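Local coordinates for beta-ketoacyl-[acyl-carrier-protein] synthase FabY (Pseudomonas aeruginosa, PDB 4CW4) that catalyses the condensation of acetyl-CoA with malonyl-acyl carrier protein to form the acetoacetyl primer that starts bacterial fatty acid synthesis, at residues G284-F289 and H477-A482; A364-Y369 and S483-I488. All blocks are in the same frame, centred on the assembly; numbering follows the deposited sequence. Where two conformers were deposited one is given.

Contact 1: G284-F289 and H477-A482; sequences GACATF and HSLATA
A285 touches A480 only lightly, through its backbone O, which faces A480 CA; its methyl points away from the histidine loop. C286, of which one of two deposited conformers is described, sends its thiol toward the H477 ring: SG lies 3.2 Å from H477 CE1 and meets the ring obliquely, 50° off its normal. L479 CD2 touches the same sulfur. The ring's far nitrogen, ND1, accepts a hydrogen bond from L479 N, tilted from the ring plane, which helps fix the ring's rotation with CE1 and NE2 toward the thiol. This is the Cys-His-His active site of the ketoacyl synthases in the thiolase-like fold: C286, H477 and nearby H439 are the inferred catalytic residues, with the cysteine just before helix 288-301. Water 1 lies between C286 O and A480 O, 2.9 and 2.8 Å from them. T288 suits the start of that helix because its two branches divide the work. OG1 accepts G284 N-H at 2.8 Å and donates to A285 O at 2.7 Å, whereas CG2, anti to the backbone N, rests 3.7 Å from A480 CB. F289 N gives A480 O a weak bond, 3.2 Å and bent to 125°; the F289 ring leads away toward L487.

Contact 2: A364-Y369 and S483-I488; sequences AESSQY and SADQLI
S366 and Q368 on the strand both donate hydrogen bonds to D485 OD1 on the helix. S366 OG, anti to its own backbone nitrogen (chi1 -176°), reaches the syn lone pair of OD1 at 2.7 Å. Q368 NE2, in one of two deposited conformers, approaches the anti lone pair at 3.0 Å through a moderately bent bond (152°); its amide is turned well away from the carboxylate plane. N19 ND2 also bonds OD1, so this buried carboxylate oxygen has three donors, which would probably stabilise a negative charge there. The bend at chi2 turns the glutamine amide alongside the helix, so that NE2 meets D485, while OE1 is held by S24. Apolar contact adds to these bonds. A484, small enough to let the strand come near, sets its CB 3.6 Å from Q368 CB. I488 CD1, again in one of two conformers, packs against the amide, 3.4 Å from Q368 OE1 and 3.8 Å from the methylene Q368 CB. This is a helix packed on a core strand of the layered alpha/beta thiolase-like fold, the axes 8.2 Å apart at 54°. Strand 366-374 runs antiparallel to 10-19 and 307-314; helix 190-204 packs against S367 and Y369.

How the contacts relate
The two contacts are adjoining parts of one buried region, their centres about 8 Å apart, because the loop 477-482 of contact 1 runs straight into the helical segment 483-488 of contact 2. The histidine loop is tied to the strand side by a probable backbone hydrogen bond between A364 N and H477 O (3.0 Å), and T481 OG1 bonds S366 O. S478 OG, next to H477, is 2.7 Å from D485 OD2, a probable hydrogen bond on the other carboxylate oxygen. D485 thus lies behind the histidine loop, its side chain about 7 Å from that of H477, and would at most act on it indirectly through S478. F289 CB packs 3.2 Å from S483 OG in the conformer described, joining helix 288-301, which follows the cysteine, to helix 482-496.

Contact 1: G284-F289 and H477-A482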
ATOM      1  N   GLY A 284       2.426   6.329   1.355  1.00 10.93           N
ATOM      2  CA  GLY A 284       2.386   7.516   2.179  1.00 10.63           C
ATOM      3  C   GLY A 284       1.788   8.644   1.358  1.00 11.63           C
ATOM      4  O   GLY A 284       2.349   9.732   1.281  1.00 11.73           O
ATOM      5  N   ALA A 285       0.685   8.346   0.684  1.00 11.96           N
ATOM      6  CA  ALA A 285       0.032   9.320  -0.174  1.00 12.80           C
ATOM      7  C   ALA A 285       1.036   9.924  -1.175  1.00 12.42           C
ATOM      8  O   ALA A 285       1.802   9.187  -1.804  1.00 11.36           O
ATOM      9  CB  ALA A 285      -0.685  10.383   0.668  1.00 15.00           C
ATOM     10  N   CYS A 286       1.038  11.226  -1.330  0.59 13.23           N
ATOM     11  CA  CYS A 286       1.826  11.778  -2.393  0.59 12.58           C
ATOM     12  C   CYS A 286       3.342  11.910  -2.040  0.59 13.23           C
ATOM     13  O   CYS A 286       4.123  12.414  -2.862  0.59 14.64           O
ATOM     14  CB  CYS A 286       1.121  13.049  -2.893  0.59  9.28           C
ATOM     15  SG  CYS A 286      -0.385  12.676  -3.932  0.59 13.22           S
ATOM     16  N   ALA A 287       3.754  11.365  -0.876  1.00 12.07           N
ATOM     17  CA  ALA A 287       5.168  11.185  -0.500  1.00 11.95           C
ATOM     18  C   ALA A 287       5.658   9.752  -0.649  1.00 10.28           C
ATOM     19  O   ALA A 287       6.756   9.413  -0.240  1.00 11.92           O
ATOM     20  CB  ALA A 287       5.393  11.665   0.900  1.00 13.59           C
ATOM     21  N   THR A 288       4.842   8.909  -1.270  1.00  9.72           N
ATOM     22  CA  THR A 288       5.093   7.473  -1.328  1.00  9.36           C
ATOM     23  C   THR A 288       6.494   7.065  -1.805  1.00  9.47           C
ATOM     24  O   THR A 288       7.110   6.182  -1.198  1.00  9.98           O
ATOM     25  CB  THR A 288       3.987   6.794  -2.179  1.00 10.05           C
ATOM     26  OG1 THR A 288       2.787   6.706  -1.408  1.00 10.56           O
ATOM     27  CG2 THR A 288       4.375   5.404  -2.650  1.00  9.90           C
ATOM     28  N   PHE A 289       7.016   7.660  -2.874  1.00  9.73           N
ATOM     29  CA  PHE A 289       8.304   7.171  -3.339  1.00  9.71           C
ATOM     30  C   PHE A 289       9.378   7.308  -2.269  1.00  9.73           C
ATOM     31  O   PHE A 289      10.207   6.428  -2.129  1.00  9.80           O
ATOM     32  CB  PHE A 289       8.743   7.836  -4.646  1.00  9.31           C
ATOM     33  CG  PHE A 289      10.189   7.607  -4.958  1.00 10.70           C
ATOM     34  CD1 PHE A 289      10.613   6.411  -5.505  1.00 10.98           C
ATOM     35  CD2 PHE A 289      11.129   8.569  -4.663  1.00 10.11           C
ATOM     36  CE1 PHE A 289      11.926   6.195  -5.779  1.00 11.15           C
ATOM     37  CE2 PHE A 289      12.463   8.348  -4.933  1.00 10.50           C
ATOM     38  CZ  PHE A 289      12.862   7.159  -5.487  1.00 10.49           C
ATOM     39  N   HIS A 477       1.538  16.182 -11.127  1.00  8.38           N
ATOM     40  CA  HIS A 477       1.633  15.445  -9.883  1.00  8.77           C
ATOM     41  C   HIS A 477       1.261  13.987 -10.114  1.00  8.14           C
ATOM     42  O   HIS A 477       0.091  13.656 -10.272  1.00  8.81           O
ATOM     43  CB  HIS A 477       0.664  16.085  -8.897  1.00  9.44           C
ATOM     44  CG  HIS A 477       0.847  15.633  -7.491  1.00 10.49           C
ATOM     45  ND1 HIS A 477       1.502  14.470  -7.176  1.00 11.27           N
ATOM     46  CD2 HIS A 477       0.478  16.194  -6.314  1.00 12.31           C
ATOM     47  CE1 HIS A 477       1.544  14.335  -5.859  1.00 13.14           C
ATOM     48  NE2 HIS A 477       0.928  15.366  -5.312  1.00 14.34           N
ATOM     49  N   SER A 478       2.264  13.117 -10.143  1.00  7.99           N
ATOM     50  CA  SER A 478       2.055  11.693 -10.435  1.00  9.30           C
ATOM     51  C   SER A 478       1.816  10.843  -9.188  1.00  8.51           C
ATOM     52  O   SER A 478       1.944   9.619  -9.221  1.00  8.92           O
ATOM     53  CB  SER A 478       3.234  11.133 -11.230  1.00  9.57           C
ATOM     54  OG  SER A 478       4.421  11.284 -10.472  1.00  8.87           O
ATOM     55  N   LEU A 479       1.415  11.490  -8.102  1.00  8.78           N
ATOM     56  CA  LEU A 479       0.868  10.791  -6.938  1.00  9.29           C
ATOM     57  C   LEU A 479       1.980   9.945  -6.300  1.00 10.10           C
ATOM     58  O   LEU A 479       2.951  10.519  -5.817  1.00  9.98           O
ATOM     59  CB  LEU A 479      -0.387   9.992  -7.303  1.00  9.12           C
ATOM     60  CG  LEU A 479      -1.541  10.780  -7.942  1.00 11.20           C
ATOM     61  CD1 LEU A 479      -2.783   9.917  -8.054  1.00 11.30           C
ATOM     62  CD2 LEU A 479      -1.860  12.082  -7.192  1.00 12.94           C
ATOM     63  N   ALA A 480       1.868   8.611  -6.294  1.00  9.99           N
ATOM     64  CA  ALA A 480       2.941   7.804  -5.697  1.00 10.19           C
ATOM     65  C   ALA A 480       4.310   8.162  -6.261  1.00  9.66           C
ATOM     66  O   ALA A 480       5.297   8.200  -5.537  1.00 10.86           O
ATOM     67  CB  ALA A 480       2.718   6.297  -5.877  1.00 12.00           C
ATOM     68  N   THR A 481       4.357   8.432  -7.555  1.00  9.39           N
ATOM     69  CA  THR A 481       5.629   8.572  -8.248  1.00  8.56           C
ATOM     70  C   THR A 481       6.178   9.993  -8.157  1.00  8.51           C
ATOM     71  O   THR A 481       7.264  10.270  -8.652  1.00  9.76           O
ATOM     72  CB  THR A 481       5.434   8.159  -9.721  1.00  9.53           C
ATOM     73  OG1 THR A 481       4.697   6.934  -9.743  1.00  9.76           O
ATOM     74  CG2 THR A 481       6.753   7.965 -10.452  1.00  9.64           C
ATOM     75  N   ALA A 482       5.443  10.882  -7.499  1.00  8.86           N
ATOM     76  CA  ALA A 482       5.800  12.296  -7.528  1.00 10.06           C
ATOM     77  C   ALA A 482       7.244  12.562  -7.085  1.00  9.09           C
ATOM     78  O   ALA A 482       7.983  13.289  -7.734  1.00  9.35           O
ATOM     79  CB  ALA A 482       4.854  13.101  -6.689  1.00 11.45           C
TER
HETATM   80  O   HOH W   1       5.897  10.557  -4.156  1.00 12.32           O

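Contact 2: A364-Y369 and S483-I488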
ATOM      1  N   ALA A 364      -1.194  13.500 -12.974  1.00  8.96           N
ATOM      2  CA  ALA A 364      -0.255  13.013 -13.966  1.00  9.19           C
ATOM      3  C   ALA A 364       0.017  11.524 -13.796  1.00  8.94           C
ATOM      4  O   ALA A 364      -0.189  10.952 -12.725  1.00  9.79           O
ATOM      5  CB  ALA A 364       1.042  13.771 -13.874  1.00  9.22           C
ATOM      6  N   GLU A 365       0.525  10.924 -14.864  1.00  9.93           N
ATOM      7  CA  GLU A 365       0.997   9.540 -14.830  1.00  9.64           C
ATOM      8  C   GLU A 365       2.515   9.489 -14.960  1.00  8.97           C
ATOM      9  O   GLU A 365       3.124  10.241 -15.719  1.00 10.26           O
ATOM     10  CB  GLU A 365       0.367   8.741 -15.971  1.00  8.97           C
ATOM     11  CG  GLU A 365       0.694   9.244 -17.370  1.00  9.77           C
ATOM     12  CD  GLU A 365      -0.044   8.521 -18.490  1.00 10.36           C
ATOM     13  OE1 GLU A 365      -0.904   7.642 -18.221  1.00 11.16           O
ATOM     14  OE2 GLU A 365       0.225   8.854 -19.656  1.00 10.38           O
ATOM     15  N   SER A 366       3.128   8.569 -14.225  1.00  8.13           N
ATOM     16  CA  SER A 366       4.576   8.395 -14.262  1.00  7.66           C
ATOM     17  C   SER A 366       4.949   7.068 -13.677  1.00  7.58           C
ATOM     18  O   SER A 366       4.330   6.614 -12.711  1.00  8.65           O
ATOM     19  CB  SER A 366       5.267   9.466 -13.432  1.00  9.38           C
ATOM     20  OG  SER A 366       6.687   9.357 -13.545  1.00  8.48           O
ATOM     21  N   SER A 367       5.965   6.442 -14.251  1.00  8.35           N
ATOM     22  CA  SER A 367       6.621   5.315 -13.595  1.00  8.97           C
ATOM     23  C   SER A 367       8.105   5.564 -13.670  1.00  8.21           C
ATOM     24  O   SER A 367       8.643   5.848 -14.736  1.00  9.40           O
ATOM     25  CB  SER A 367       6.280   3.965 -14.223  1.00 10.98           C
ATOM     26  OG  SER A 367       6.909   2.921 -13.487  1.00 11.64           O
ATOM     27  N   GLN A 368       8.773   5.433 -12.528  0.69  8.56           N
ATOM     28  CA  GLN A 368      10.183   5.778 -12.373  0.69  8.76           C
ATOM     29  C   GLN A 368      10.829   4.777 -11.438  0.69  9.07           C
ATOM     30  O   GLN A 368      10.217   4.401 -10.447  0.69  8.78           O
ATOM     31  CB  GLN A 368      10.319   7.161 -11.736  0.69  9.54           C
ATOM     32  CG  GLN A 368       9.691   8.316 -12.483  0.69 10.38           C
ATOM     33  CD  GLN A 368      10.551   8.829 -13.601  0.69 10.75           C
ATOM     34  OE1 GLN A 368      11.220   8.060 -14.292  0.69 11.46           O
ATOM     35  NE2 GLN A 368      10.534  10.138 -13.800  0.69 10.06           N
ATOM     36  N   TYR A 369      12.072   4.409 -11.734  1.00  9.59           N
ATOM     37  CA  TYR A 369      12.873   3.541 -10.875  1.00  9.89           C
ATOM     38  C   TYR A 369      14.303   4.048 -10.748  1.00 10.19           C
ATOM     39  O   TYR A 369      14.879   4.560 -11.705  1.00 10.76           O
ATOM     40  CB  TYR A 369      12.877   2.085 -11.395  1.00 11.16           C
ATOM     41  CG  TYR A 369      11.531   1.490 -11.222  1.00 10.76           C
ATOM     42  CD1 TYR A 369      11.126   1.037  -9.980  1.00 11.39           C
ATOM     43  CD2 TYR A 369      10.623   1.456 -12.276  1.00 10.92           C
ATOM     44  CE1 TYR A 369       9.858   0.553  -9.788  1.00 11.32           C
ATOM     45  CE2 TYR A 369       9.360   0.980 -12.094  1.00 11.26           C
ATOM     46  CZ  TYR A 369       8.976   0.533 -10.857  1.00 11.02           C
ATOM     47  OH  TYR A 369       7.698   0.058 -10.633  1.00 11.83           O
ATOM     48  N   SER A 483       7.654  11.993  -5.961  0.72  9.44           N
ATOM     49  CA  SER A 483       8.985  12.271  -5.456  0.72  9.52           C
ATOM     50  C   SER A 483      10.073  11.519  -6.201  0.72  9.47           C
ATOM     51  O   SER A 483      11.230  11.882  -6.081  0.72 10.58           O
ATOM     52  CB  SER A 483       9.071  12.099  -3.936  0.72 10.04           C
ATOM     53  OG  SER A 483       8.596  10.832  -3.500  0.72 11.48           O
ATOM     54  N   ALA A 484       9.716  10.524  -7.000  1.00  9.04           N
ATOM     55  CA  ALA A 484      10.663   9.934  -7.940  1.00  9.51           C
ATOM     56  C   ALA A 484      10.898  10.887  -9.133  1.00  9.33           C
ATOM     57  O   ALA A 484      12.015  11.048  -9.580  1.00  9.57           O
ATOM     58  CB  ALA A 484      10.186   8.567  -8.437  1.00  9.84           C
ATOM     59  N   ASP A 485       9.845  11.513  -9.645  1.00  8.42           N
ATOM     60  CA  ASP A 485      10.022  12.555 -10.663  1.00  7.90           C
ATOM     61  C   ASP A 485      10.995  13.631 -10.150  1.00  8.96           C
ATOM     62  O   ASP A 485      11.840  14.141 -10.889  1.00  8.86           O
ATOM     63  CB  ASP A 485       8.687  13.238 -11.019  1.00  8.77           C
ATOM     64  CG  ASP A 485       7.712  12.329 -11.754  1.00  8.52           C
ATOM     65  OD1 ASP A 485       8.140  11.368 -12.438  1.00  9.61           O
ATOM     66  OD2 ASP A 485       6.493  12.625 -11.672  1.00  9.75           O
ATOM     67  N   GLN A 486      10.842  14.006  -8.879  1.00  8.76           N
ATOM     68  CA  GLN A 486      11.752  14.974  -8.253  1.00  9.43           C
ATOM     69  C   GLN A 486      13.194  14.470  -8.211  1.00  9.30           C
ATOM     70  O   GLN A 486      14.122  15.167  -8.636  1.00  9.52           O
ATOM     71  CB  GLN A 486      11.282  15.343  -6.836  1.00 10.17           C
ATOM     72  CG  GLN A 486       9.942  16.061  -6.763  1.00 11.18           C
ATOM     73  CD  GLN A 486       9.459  16.185  -5.315  1.00 11.19           C
ATOM     74  OE1 GLN A 486       9.032  15.213  -4.697  1.00 14.84           O
ATOM     75  NE2 GLN A 486       9.544  17.361  -4.773  1.00 11.13           N
ATOM     76  N   LEU A 487      13.394  13.276  -7.664  1.00  8.84           N
ATOM     77  CA  LEU A 487      14.732  12.706  -7.529  1.00  8.94           C
ATOM     78  C   LEU A 487      15.420  12.609  -8.883  1.00  9.37           C
ATOM     79  O   LEU A 487      16.565  13.001  -9.031  1.00  9.45           O
ATOM     80  CB  LEU A 487      14.667  11.321  -6.854  1.00 10.93           C
ATOM     81  CG  LEU A 487      16.031  10.594  -6.767  1.00 13.92           C
ATOM     82  CD1 LEU A 487      17.063  11.464  -6.112  1.00 16.45           C
ATOM     83  CD2 LEU A 487      15.933   9.244  -6.021  1.00 16.46           C
ATOM     84  N   ILE A 488      14.714  12.135  -9.887  0.68 10.38           N
ATOM     85  CA  ILE A 488      15.368  11.923 -11.160  0.68 10.53           C
ATOM     86  C   ILE A 488      15.736  13.256 -11.805  0.68 10.50           C
ATOM     87  O   ILE A 488      16.822  13.388 -12.379  0.68 10.46           O
ATOM     88  CB  ILE A 488      14.531  11.000 -12.045  0.68 12.35           C
ATOM     89  CG1 ILE A 488      14.717   9.558 -11.553  0.68 13.57           C
ATOM     90  CG2 ILE A 488      14.930  11.130 -13.509  0.68 14.36           C
ATOM     91  CD1 ILE A 488      13.855   8.575 -12.229  0.68 13.55           C
TER